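Local structure of phenolic acid decarboxylase (7AE5) at residues 112-117 and 251-256; 402-407 and 438-443. The protein catalyses the reversible, non-oxidative decarboxylation of 4-hydroxybenzoate and 3,4-dihydroxybenzoate as an oxygen-sensitive enzyme using prenylated FMN and manganese. All blocks are in the same frame, centred on the assembly; numbering follows the deposited sequence. Where two conformers were deposited one is given.

Interaction 1 of 2, residues 112-117 and 251-256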
# COMPACT_ATOMS: atom_id res chain seq x y z
N ALA C 112 -6.68 -57.08 -30.91
CA ALA C 112 -6.95 -55.96 -30.01
C ALA C 112 -8.04 -56.36 -29.04
O ALA C 112 -9.18 -56.62 -29.47
CB ALA C 112 -7.37 -54.73 -30.81
N PRO C 113 -7.76 -56.42 -27.73
CA PRO C 113 -8.80 -56.86 -26.78
C PRO C 113 -10.03 -55.98 -26.75
O PRO C 113 -11.11 -56.45 -26.39
CB PRO C 113 -8.06 -56.85 -25.43
CG PRO C 113 -6.60 -56.94 -25.79
CD PRO C 113 -6.46 -56.21 -27.08
N CYS C 114 -9.90 -54.70 -27.11
CA CYS C 114 -11.07 -53.83 -27.18
C CYS C 114 -12.02 -54.22 -28.30
O CYS C 114 -13.14 -53.70 -28.35
CB CYS C 114 -10.64 -52.37 -27.35
SG CYS C 114 -10.05 -51.96 -29.01
N LYS C 115 -11.61 -55.11 -29.20
CA LYS C 115 -12.42 -55.56 -30.32
C LYS C 115 -12.97 -56.97 -30.10
O LYS C 115 -13.26 -57.68 -31.06
CB LYS C 115 -11.62 -55.49 -31.62
CG LYS C 115 -11.18 -54.09 -32.01
CD LYS C 115 -12.36 -53.16 -32.21
CE LYS C 115 -11.92 -51.78 -32.66
NZ LYS C 115 -11.69 -51.71 -34.13
N GLU C 116 -13.12 -57.38 -28.84
CA GLU C 116 -13.59 -58.73 -28.55
C GLU C 116 -15.10 -58.85 -28.75
O GLU C 116 -15.57 -59.74 -29.47
CB GLU C 116 -13.21 -59.13 -27.12
CG GLU C 116 -11.74 -59.46 -26.94
CD GLU C 116 -11.40 -59.88 -25.52
OE1 GLU C 116 -10.32 -60.47 -25.31
OE2 GLU C 116 -12.22 -59.60 -24.61
N ASN C 117 -15.88 -57.97 -28.13
CA ASN C 117 -17.33 -57.97 -28.26
C ASN C 117 -17.79 -56.71 -28.98
O ASN C 117 -17.25 -55.62 -28.75
CB ASN C 117 -18.00 -58.06 -26.88
CG ASN C 117 -17.55 -59.27 -26.10
OD1 ASN C 117 -16.35 -59.52 -25.94
ND2 ASN C 117 -18.50 -60.04 -25.59
N LEU C 251 -9.58 -42.63 -37.20
CA LEU C 251 -9.60 -42.65 -35.74
C LEU C 251 -8.99 -43.95 -35.23
O LEU C 251 -9.38 -45.04 -35.66
CB LEU C 251 -11.03 -42.50 -35.22
CG LEU C 251 -11.66 -41.12 -35.47
CD1 LEU C 251 -13.05 -41.04 -34.86
CD2 LEU C 251 -10.76 -40.03 -34.92
N TYR C 252 -8.04 -43.82 -34.30
CA TYR C 252 -7.33 -44.94 -33.72
C TYR C 252 -7.49 -44.90 -32.21
O TYR C 252 -7.37 -43.85 -31.58
CB TYR C 252 -5.85 -44.95 -34.12
CG TYR C 252 -5.60 -45.46 -35.53
CD1 TYR C 252 -6.03 -44.73 -36.63
CD2 TYR C 252 -4.96 -46.67 -35.75
CE1 TYR C 252 -5.81 -45.19 -37.92
CE2 TYR C 252 -4.74 -47.14 -37.04
CZ TYR C 252 -5.17 -46.39 -38.12
OH TYR C 252 -4.95 -46.86 -39.39
N VAL C 253 -7.78 -46.07 -31.66
CA VAL C 253 -8.06 -46.23 -30.24
C VAL C 253 -7.00 -47.16 -29.67
O VAL C 253 -6.37 -47.93 -30.42
CB VAL C 253 -9.50 -46.75 -30.00
CG1 VAL C 253 -10.51 -45.89 -30.76
CG2 VAL C 253 -9.62 -48.20 -30.43
N PRO C 254 -6.76 -47.11 -28.35
CA PRO C 254 -5.81 -48.06 -27.77
C PRO C 254 -6.33 -49.49 -27.75
O PRO C 254 -7.50 -49.76 -27.49
CB PRO C 254 -5.57 -47.47 -26.38
CG PRO C 254 -6.73 -46.42 -26.16
CD PRO C 254 -7.65 -46.60 -27.29
N ALA C 255 -5.42 -50.42 -28.06
CA ALA C 255 -5.84 -51.82 -28.29
C ALA C 255 -6.52 -52.40 -27.06
O ALA C 255 -7.45 -53.18 -27.20
CB ALA C 255 -4.64 -52.67 -28.71
N GLY C 256 -6.11 -51.97 -25.87
CA GLY C 256 -6.57 -52.59 -24.64
C GLY C 256 -7.66 -51.88 -23.86
O GLY C 256 -7.88 -52.24 -22.70

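Interaction 2 of 2, residues 402-407 and 438-443. With RB (rubidium ion), chain Q.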
# COMPACT_ATOMS: atom_id res chain seq x y z
N TRP C 402 7.98 -24.04 6.48
CA TRP C 402 9.19 -23.61 7.18
C TRP C 402 9.84 -22.43 6.46
O TRP C 402 10.18 -21.42 7.09
CB TRP C 402 10.17 -24.78 7.28
CG TRP C 402 11.55 -24.35 7.71
CD1 TRP C 402 11.94 -23.97 8.97
CD2 TRP C 402 12.71 -24.24 6.88
NE1 TRP C 402 13.27 -23.65 8.97
CE2 TRP C 402 13.77 -23.80 7.71
CE3 TRP C 402 12.96 -24.48 5.53
CZ2 TRP C 402 15.06 -23.59 7.22
CZ3 TRP C 402 14.24 -24.27 5.05
CH2 TRP C 402 15.27 -23.83 5.89
N ALA C 403 10.00 -22.54 5.14
CA ALA C 403 10.62 -21.47 4.38
C ALA C 403 9.80 -20.19 4.46
O ALA C 403 10.36 -19.08 4.48
CB ALA C 403 10.81 -21.89 2.93
N LEU C 404 8.47 -20.31 4.51
CA LEU C 404 7.63 -19.13 4.63
C LEU C 404 7.81 -18.45 5.98
O LEU C 404 7.86 -17.22 6.07
CB LEU C 404 6.17 -19.49 4.41
CG LEU C 404 5.78 -19.88 2.98
CD1 LEU C 404 4.30 -20.24 2.90
CD2 LEU C 404 6.10 -18.74 2.02
N THR C 405 7.93 -19.24 7.05
CA THR C 405 8.00 -18.67 8.39
C THR C 405 9.37 -18.12 8.75
O THR C 405 9.47 -17.39 9.75
CB THR C 405 7.58 -19.72 9.43
OG1 THR C 405 8.46 -20.85 9.36
CG2 THR C 405 6.15 -20.17 9.18
N THR C 406 10.43 -18.43 7.99
CA THR C 406 11.77 -17.99 8.36
C THR C 406 12.50 -17.15 7.32
O THR C 406 13.51 -16.53 7.66
CB THR C 406 12.65 -19.20 8.71
OG1 THR C 406 12.71 -20.11 7.60
CG2 THR C 406 12.11 -19.94 9.94
N ARG C 407 12.02 -17.10 6.07
CA ARG C 407 12.67 -16.32 5.01
C ARG C 407 11.77 -15.27 4.39
O ARG C 407 12.20 -14.56 3.47
CB ARG C 407 13.19 -17.25 3.90
CG ARG C 407 13.80 -18.55 4.39
CD ARG C 407 15.20 -18.33 4.93
NE ARG C 407 15.39 -19.01 6.21
CZ ARG C 407 16.53 -19.55 6.61
NH1 ARG C 407 16.63 -20.16 7.78
NH2 ARG C 407 17.59 -19.48 5.81
N MET C 438 0.05 -12.42 -6.45
CA MET C 438 0.80 -12.41 -5.19
C MET C 438 2.08 -13.20 -5.38
O MET C 438 2.04 -14.41 -5.63
CB MET C 438 -0.03 -12.98 -4.04
CG MET C 438 0.54 -12.62 -2.67
SD MET C 438 -0.28 -13.40 -1.26
CE MET C 438 -1.44 -14.49 -2.07
N ILE C 439 3.21 -12.51 -5.26
CA ILE C 439 4.53 -13.13 -5.32
C ILE C 439 5.11 -13.14 -3.92
O ILE C 439 5.13 -12.11 -3.24
CB ILE C 439 5.46 -12.38 -6.29
CG1 ILE C 439 4.86 -12.33 -7.70
CG2 ILE C 439 6.84 -13.02 -6.31
CD1 ILE C 439 5.66 -11.47 -8.65
N ILE C 440 5.58 -14.30 -3.48
CA ILE C 440 6.15 -14.47 -2.15
C ILE C 440 7.58 -14.97 -2.31
O ILE C 440 7.81 -16.06 -2.85
CB ILE C 440 5.33 -15.44 -1.29
CG1 ILE C 440 3.89 -14.95 -1.16
CG2 ILE C 440 5.96 -15.60 0.09
CD1 ILE C 440 2.99 -15.90 -0.40
N ASP C 441 8.55 -14.17 -1.85
CA ASP C 441 9.96 -14.51 -1.97
C ASP C 441 10.43 -15.14 -0.66
O ASP C 441 11.03 -14.50 0.21
CB ASP C 441 10.78 -13.27 -2.34
CG ASP C 441 12.28 -13.53 -2.32
OD1 ASP C 441 12.68 -14.70 -2.46
OD2 ASP C 441 13.05 -12.55 -2.17
N ALA C 442 10.18 -16.45 -0.54
CA ALA C 442 10.60 -17.25 0.60
C ALA C 442 12.04 -17.73 0.49
O ALA C 442 12.38 -18.80 1.00
CB ALA C 442 9.66 -18.45 0.78
N THR C 443 12.90 -16.96 -0.18
CA THR C 443 14.30 -17.34 -0.31
C THR C 443 15.18 -16.53 0.62
O THR C 443 14.81 -15.44 1.10
CB THR C 443 14.79 -17.17 -1.76
OG1 THR C 443 14.86 -15.78 -2.09
CG2 THR C 443 13.85 -17.88 -2.72
RB RB Q . 13.07 -13.73 1.33
O HOH W 1 14.62 -12.56 -0.16

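Interaction 1 of 2, residues 112-117 and 251-256
The methyl group of A112 meets that of A255 (CB to CB 4.0 Å), where a short 3-10 turn leads into strand 117-119 and abuts the end of edge strand 252-254 in the Rift-related, FMN-binding domain of this UbiD-family enzyme. P113 follows with its ring lying against the backbone of 251-256: its CD is 3.2 Å from A255 O. Having no hydrogen on its nitrogen, the proline leaves the next residue to bind that carbonyl. The C114 amide does so, with N to A255 O at 2.9 Å, an N-H...O angle of 157° and a C=O...N angle of 168°. With chi1 at 75°, C114 SG is wedged between its own N and carbonyl carbon; it rests beside A255 O at 3.4 Å and beyond it meets V253 CG2 at 4.0 Å. The bond from P254 CA to CB points away from 112-117, and its side chain is about 7 Å from that of V164, predicted to help bind prenylated FMN. K115 closes the turn, its N bonded to A112 O at 2.9 Å. Its side chain extends past the contact, where NZ forms a salt bridge with D246 OD1 and a hydrogen bond to K244 O.

Interaction 2 of 2, residues 402-407 and 438-443
In one of its two deposited conformers R407 has T406 CB at its guanidinium edge, in plane, and NE donates to T406 OG1, which lies slightly out of that plane. This OG1 sits over one face of the W402 ring, 3.8 Å above its plane and displaced toward the rim; W402 O is gripped from opposite faces of its plane by the T405 and T406 hydroxyls, and W402 NE1 donates to P280 O of a neighbouring subunit. Bent at chi2 and chi3, the arginine leads its charged end away from 438-443, and its base does the touching: R407 CB lies 3.4 Å from A442 O. Here residues 402-407 of helix 397-407 pack on strand 434-441 of the mixed sheet in the UbiD C-terminal domain. L404 crosses I440 at about a right angle, CD2 meeting I440 CG2 at 3.7 Å and A442 CB at 3.8 Å. Beyond this apolar patch a rubidium ion joins the segment ends, bound by R407 O, D441 O and T443 O, each at 2.5 Å, by a water, and by both carboxylate oxygens of D413. D441 OD1 accepts from T443 N at 3.2 Å, making an Asx turn, and OD2 receives a hydrogen bond from the metal-bound water at 2.6 Å. With an alanine here, that water would probably lose its OD2 acceptor and T443 N its mate, and the turn presenting T443 O to rubidium could shift.

Overall arrangement
Both contacts are buried, yet they lie on opposite sides of the chain's centre, their own centres 50 Å apart and their nearest atoms about 39 Å apart, and they share no secondary-structure element. Interaction 1 sets a loop turn against an edge strand in the Rift-related domain, entirely within one subunit and not far from the predicted flavin site. Interaction 2 sets a helix on a strand of the C-terminal domain, away from the annotated sites and beside other subunits. Their chemistry differs accordingly: a single main-chain hydrogen bond with small apolar groups around it links 112-117 to 251-256, whereas 402-407 and 438-443 combine aliphatic packing with carbonyls gathered on a shared cation.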